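Local coordinates for cutm, flavoprotein of carbon monoxide dehydrogenase (Hydrogenophaga pseudoflava, PDB 1FFV) that probably carries electrons, as the FAD-binding subunit of carbon monoxide dehydrogenase, from the enzyme's iron-sulfur clusters to its flavin and on to an external acceptor, at residues 69-74 and 169-174; 63-68 and 84-89. One frame throughout, in Å; residues are numbered along the deposited sequence.

In the fold
Interactions 1 and 2 share one antiparallel sheet of the FAD-binding domain. Interaction 1 pairs 69-74 with 169-174 inside that sheet and is mostly buried. Interaction 2 sets the outermost strand, 63-66, against helix 85-90, and is only partly buried. The first is held by four backbone hydrogen bonds, with charged side chains gathered on one face. The second has no hydrogen bond across it and rests on aliphatic packing. The two meet directly. Strand 63-66 lies beside strand 69-73, with V71 N 2.7 Å from R64 O. R171 NH2 also reaches E66 OE1, at 2.6 Å, in a salt bridge.

Interaction 1 (69-74 and 169-174); sequences TVVIGA and EIRVPA
R171 of strand 169-173 packs on T69 and V71 of strand 69-73. Its CB lies 3.7 Å from T69 CG2. CG is anti to the carbonyl carbon (chi1 -52°), and the chain bends at chi3, which carries the guanidinium toward strand 69-73. NE gives a hydrogen bond to E169 OE1 at 3.0 Å, within a salt bridge, and meets that oxygen nearly along its C-O bond. NH1 is 3.6 Å from T69 CG2, with the two side chains at about a right angle. R171 lies alongside V71, pointing the same way. V71 CG2 covers one guanidinium face, offset toward its rim, and NH2 reaches E66 in a further salt bridge. V71 CG1 lies against the carboxylate of E169, 3.4 Å from OE1.

The strands are antiparallel, at 159°. V70 pairs with V172 and I72 with I170, each by two hydrogen bonds. V70 N to V172 O is 2.7 Å and nearly straight (165°). These four side chains share the face away from R171.

A74, just past the end of strand 69-73, touches the bound FAD. Strand 63-66 flanks 69-73, and strand 135-140 flanks 166-173. Helix 85-90 covers V70 and A174.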
# COMPACT_ATOMS: atom_id res chain seq x y z
N THR C 69 20.50 -24.56 57.46
CA THR C 69 19.29 -23.99 56.87
C THR C 69 19.57 -23.40 55.50
O THR C 69 20.54 -22.67 55.32
CB THR C 69 18.73 -22.86 57.77
OG1 THR C 69 18.39 -23.38 59.05
CG2 THR C 69 17.50 -22.22 57.14
N VAL C 70 18.76 -23.77 54.51
CA VAL C 70 18.92 -23.22 53.17
C VAL C 70 18.06 -21.96 53.12
O VAL C 70 16.90 -21.97 53.54
CB VAL C 70 18.48 -24.21 52.06
CG1 VAL C 70 18.56 -23.54 50.69
CG2 VAL C 70 19.38 -25.44 52.08
N VAL C 71 18.67 -20.86 52.71
CA VAL C 71 17.97 -19.58 52.63
C VAL C 71 17.73 -19.21 51.18
O VAL C 71 18.67 -19.09 50.38
CB VAL C 71 18.78 -18.47 53.33
CG1 VAL C 71 17.93 -17.22 53.49
CG2 VAL C 71 19.28 -18.96 54.67
N ILE C 72 16.45 -19.06 50.83
CA ILE C 72 16.05 -18.72 49.47
C ILE C 72 15.33 -17.37 49.42
O ILE C 72 14.29 -17.19 50.07
CB ILE C 72 15.11 -19.81 48.90
CG1 ILE C 72 15.80 -21.18 48.95
CG2 ILE C 72 14.73 -19.47 47.48
CD1 ILE C 72 14.90 -22.35 48.58
N GLY C 73 15.88 -16.43 48.65
CA GLY C 73 15.26 -15.12 48.52
C GLY C 73 13.86 -15.25 47.94
O GLY C 73 13.63 -16.00 46.99
N ALA C 74 12.91 -14.52 48.52
CA ALA C 74 11.52 -14.57 48.06
C ALA C 74 11.38 -14.33 46.56
O ALA C 74 10.49 -14.89 45.92
CB ALA C 74 10.67 -13.56 48.83
N GLU C 169 12.36 -13.98 52.66
CA GLU C 169 13.04 -15.21 52.28
C GLU C 169 12.35 -16.47 52.78
O GLU C 169 11.53 -16.43 53.71
CB GLU C 169 14.48 -15.18 52.80
CG GLU C 169 14.57 -14.88 54.30
CD GLU C 169 15.99 -14.62 54.79
OE1 GLU C 169 16.39 -15.24 55.80
OE2 GLU C 169 16.70 -13.78 54.19
N ILE C 170 12.67 -17.59 52.15
CA ILE C 170 12.12 -18.88 52.52
C ILE C 170 13.26 -19.71 53.10
O ILE C 170 14.25 -20.00 52.42
CB ILE C 170 11.45 -19.60 51.30
CG1 ILE C 170 10.17 -18.87 50.87
CG2 ILE C 170 11.13 -21.04 51.65
CD1 ILE C 170 10.38 -17.65 50.01
N ARG C 171 13.13 -20.06 54.37
CA ARG C 171 14.14 -20.84 55.06
C ARG C 171 13.69 -22.28 55.21
O ARG C 171 12.60 -22.55 55.73
CB ARG C 171 14.39 -20.26 56.45
CG ARG C 171 14.69 -18.78 56.46
CD ARG C 171 15.12 -18.36 57.84
NE ARG C 171 16.26 -17.47 57.74
CZ ARG C 171 17.49 -17.77 58.12
NH1 ARG C 171 17.77 -18.95 58.67
NH2 ARG C 171 18.47 -16.93 57.85
N VAL C 172 14.53 -23.20 54.79
CA VAL C 172 14.19 -24.61 54.89
C VAL C 172 15.39 -25.45 55.31
O VAL C 172 16.52 -25.21 54.88
CB VAL C 172 13.50 -25.13 53.57
CG1 VAL C 172 13.79 -24.23 52.40
CG2 VAL C 172 13.90 -26.57 53.27
N PRO C 173 15.16 -26.39 56.25
CA PRO C 173 16.25 -27.26 56.71
C PRO C 173 16.77 -28.15 55.60
O PRO C 173 15.99 -28.70 54.82
CB PRO C 173 15.59 -28.06 57.84
CG PRO C 173 14.13 -28.00 57.54
CD PRO C 173 13.95 -26.59 57.05
N ALA C 174 18.08 -28.22 55.47
CA ALA C 174 18.70 -29.05 54.45
C ALA C 174 18.33 -30.50 54.71
O ALA C 174 18.23 -30.93 55.86
CB ALA C 174 20.22 -28.88 54.47

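Interaction 2 (63-68 and 84-89); sequences IREEGS and SPIVQA. Unlike the reference sequence in segment 84-89: A89 (reference Gln).
This is strand-on-helix packing at the edge of the antiparallel sheet in the FAD-binding domain. I63 and I86 carry it, each with its CB directed at the other segment. Strand 63-66 is the outermost strand on its side of the sheet within this chain, and it runs at 57° to the helical segment 85-89. The axes come within 8.8 Å.

The two isoleucines slide past each other in opposite directions. I63 CG2 touches I86 CB at 4.0 Å. The end of I86 goes further, and its CD1 rests 3.5 Å from the backbone O of I63. The other end of I63 turns to the start of the helix. Its CG1 is anti to the carbonyl carbon and the chain is then extended (chi2 171°). This carries CD1 to 3.6 Å from S84 CB. V87 CG2 closes in on the same methyl at 4.1 Å. Two residues along the strand from I63, E65 lays its CG along I86 CG2, also at 4.0 Å, and its carboxylate goes on to a salt bridge with R90, one turn after I86 on the same helix.

S84 is the N-cap. Its OG accepts from V87 N at 3.0 Å in a nearly straight bond (176°), while I63 CG2 and CD1 lie against the same hydroxyl. I86 also packs on V70 of the adjoining strand, and V87 on L94 and A95 of helix 92-97.

No hydrogen bond spans the two segments. Contact between them is therefore mainly aliphatic, which suggests that shape rather than polar bonding places the helix on the strand. The capping bond satisfies V87 N within the helix's own first turn, and the salt bridge from E65 to R90 adds a charged tie beside the apolar patch.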
# COMPACT_ATOMS: atom_id res chain seq x y z
N ILE C 63 20.45 -17.30 47.03
CA ILE C 63 20.25 -18.60 47.65
C ILE C 63 21.54 -18.89 48.43
O ILE C 63 22.61 -19.02 47.83
CB ILE C 63 20.03 -19.70 46.59
CG1 ILE C 63 18.72 -19.44 45.84
CG2 ILE C 63 20.05 -21.08 47.24
CD1 ILE C 63 18.51 -20.34 44.63
N ARG C 64 21.44 -18.96 49.75
CA ARG C 64 22.62 -19.22 50.57
C ARG C 64 22.37 -20.22 51.68
O ARG C 64 21.26 -20.75 51.81
CB ARG C 64 23.13 -17.90 51.17
CG ARG C 64 22.09 -17.17 52.01
CD ARG C 64 22.37 -15.68 52.03
NE ARG C 64 21.18 -14.92 51.64
CZ ARG C 64 20.47 -14.16 52.47
NH1 ARG C 64 20.84 -14.04 53.74
NH2 ARG C 64 19.38 -13.54 52.04
N GLU C 65 23.40 -20.48 52.47
CA GLU C 65 23.32 -21.41 53.58
C GLU C 65 23.79 -20.78 54.88
O GLU C 65 24.84 -20.13 54.94
CB GLU C 65 24.15 -22.67 53.31
CG GLU C 65 23.63 -23.55 52.20
CD GLU C 65 24.39 -24.86 52.09
OE1 GLU C 65 25.44 -24.88 51.42
OE2 GLU C 65 23.94 -25.87 52.69
N GLU C 66 22.98 -20.95 55.92
CA GLU C 66 23.29 -20.45 57.25
C GLU C 66 23.16 -21.68 58.15
O GLU C 66 22.06 -22.09 58.52
CB GLU C 66 22.31 -19.36 57.66
CG GLU C 66 22.43 -18.09 56.82
CD GLU C 66 21.48 -16.98 57.25
OE1 GLU C 66 20.99 -17.00 58.40
OE2 GLU C 66 21.24 -16.06 56.43
N GLY C 67 24.30 -22.29 58.44
CA GLY C 67 24.31 -23.49 59.26
C GLY C 67 23.71 -24.61 58.43
O GLY C 67 24.16 -24.86 57.32
N SER C 68 22.65 -25.23 58.94
CA SER C 68 22.00 -26.32 58.22
C SER C 68 20.69 -25.87 57.56
O SER C 68 19.87 -26.70 57.15
CB SER C 68 21.75 -27.49 59.17
OG SER C 68 21.04 -27.06 60.32
N SER C 84 19.89 -24.04 40.67
CA SER C 84 20.72 -23.81 41.85
C SER C 84 21.45 -25.05 42.36
O SER C 84 20.81 -26.04 42.74
CB SER C 84 19.88 -23.23 42.98
OG SER C 84 20.55 -23.35 44.22
N PRO C 85 22.80 -25.04 42.35
CA PRO C 85 23.54 -26.21 42.84
C PRO C 85 23.29 -26.45 44.33
O PRO C 85 23.35 -27.59 44.80
CB PRO C 85 25.00 -25.87 42.52
CG PRO C 85 25.01 -24.37 42.42
CD PRO C 85 23.71 -24.08 41.72
N ILE C 86 22.95 -25.39 45.07
CA ILE C 86 22.65 -25.55 46.49
C ILE C 86 21.31 -26.26 46.64
O ILE C 86 21.21 -27.27 47.33
CB ILE C 86 22.61 -24.20 47.25
CG1 ILE C 86 24.01 -23.60 47.36
CG2 ILE C 86 22.04 -24.39 48.65
CD1 ILE C 86 24.04 -22.24 48.03
N VAL C 87 20.28 -25.76 45.96
CA VAL C 87 18.96 -26.38 46.04
C VAL C 87 19.01 -27.81 45.52
O VAL C 87 18.34 -28.69 46.06
CB VAL C 87 17.88 -25.56 45.26
CG1 VAL C 87 16.53 -26.26 45.35
CG2 VAL C 87 17.76 -24.16 45.82
N GLN C 88 19.83 -28.07 44.51
CA GLN C 88 19.96 -29.42 43.94
C GLN C 88 20.58 -30.44 44.90
O GLN C 88 20.17 -31.60 44.93
CB GLN C 88 20.79 -29.39 42.66
CG GLN C 88 20.06 -28.82 41.46
CD GLN C 88 20.93 -28.81 40.21
OE1 GLN C 88 20.65 -28.07 39.27
NE2 GLN C 88 21.99 -29.62 40.20
N ALA C 89 21.57 -30.01 45.66
CA ALA C 89 22.26 -30.89 46.59
C ALA C 89 21.60 -31.01 47.96
O ALA C 89 21.56 -32.09 48.54
CB ALA C 89 23.71 -30.45 46.75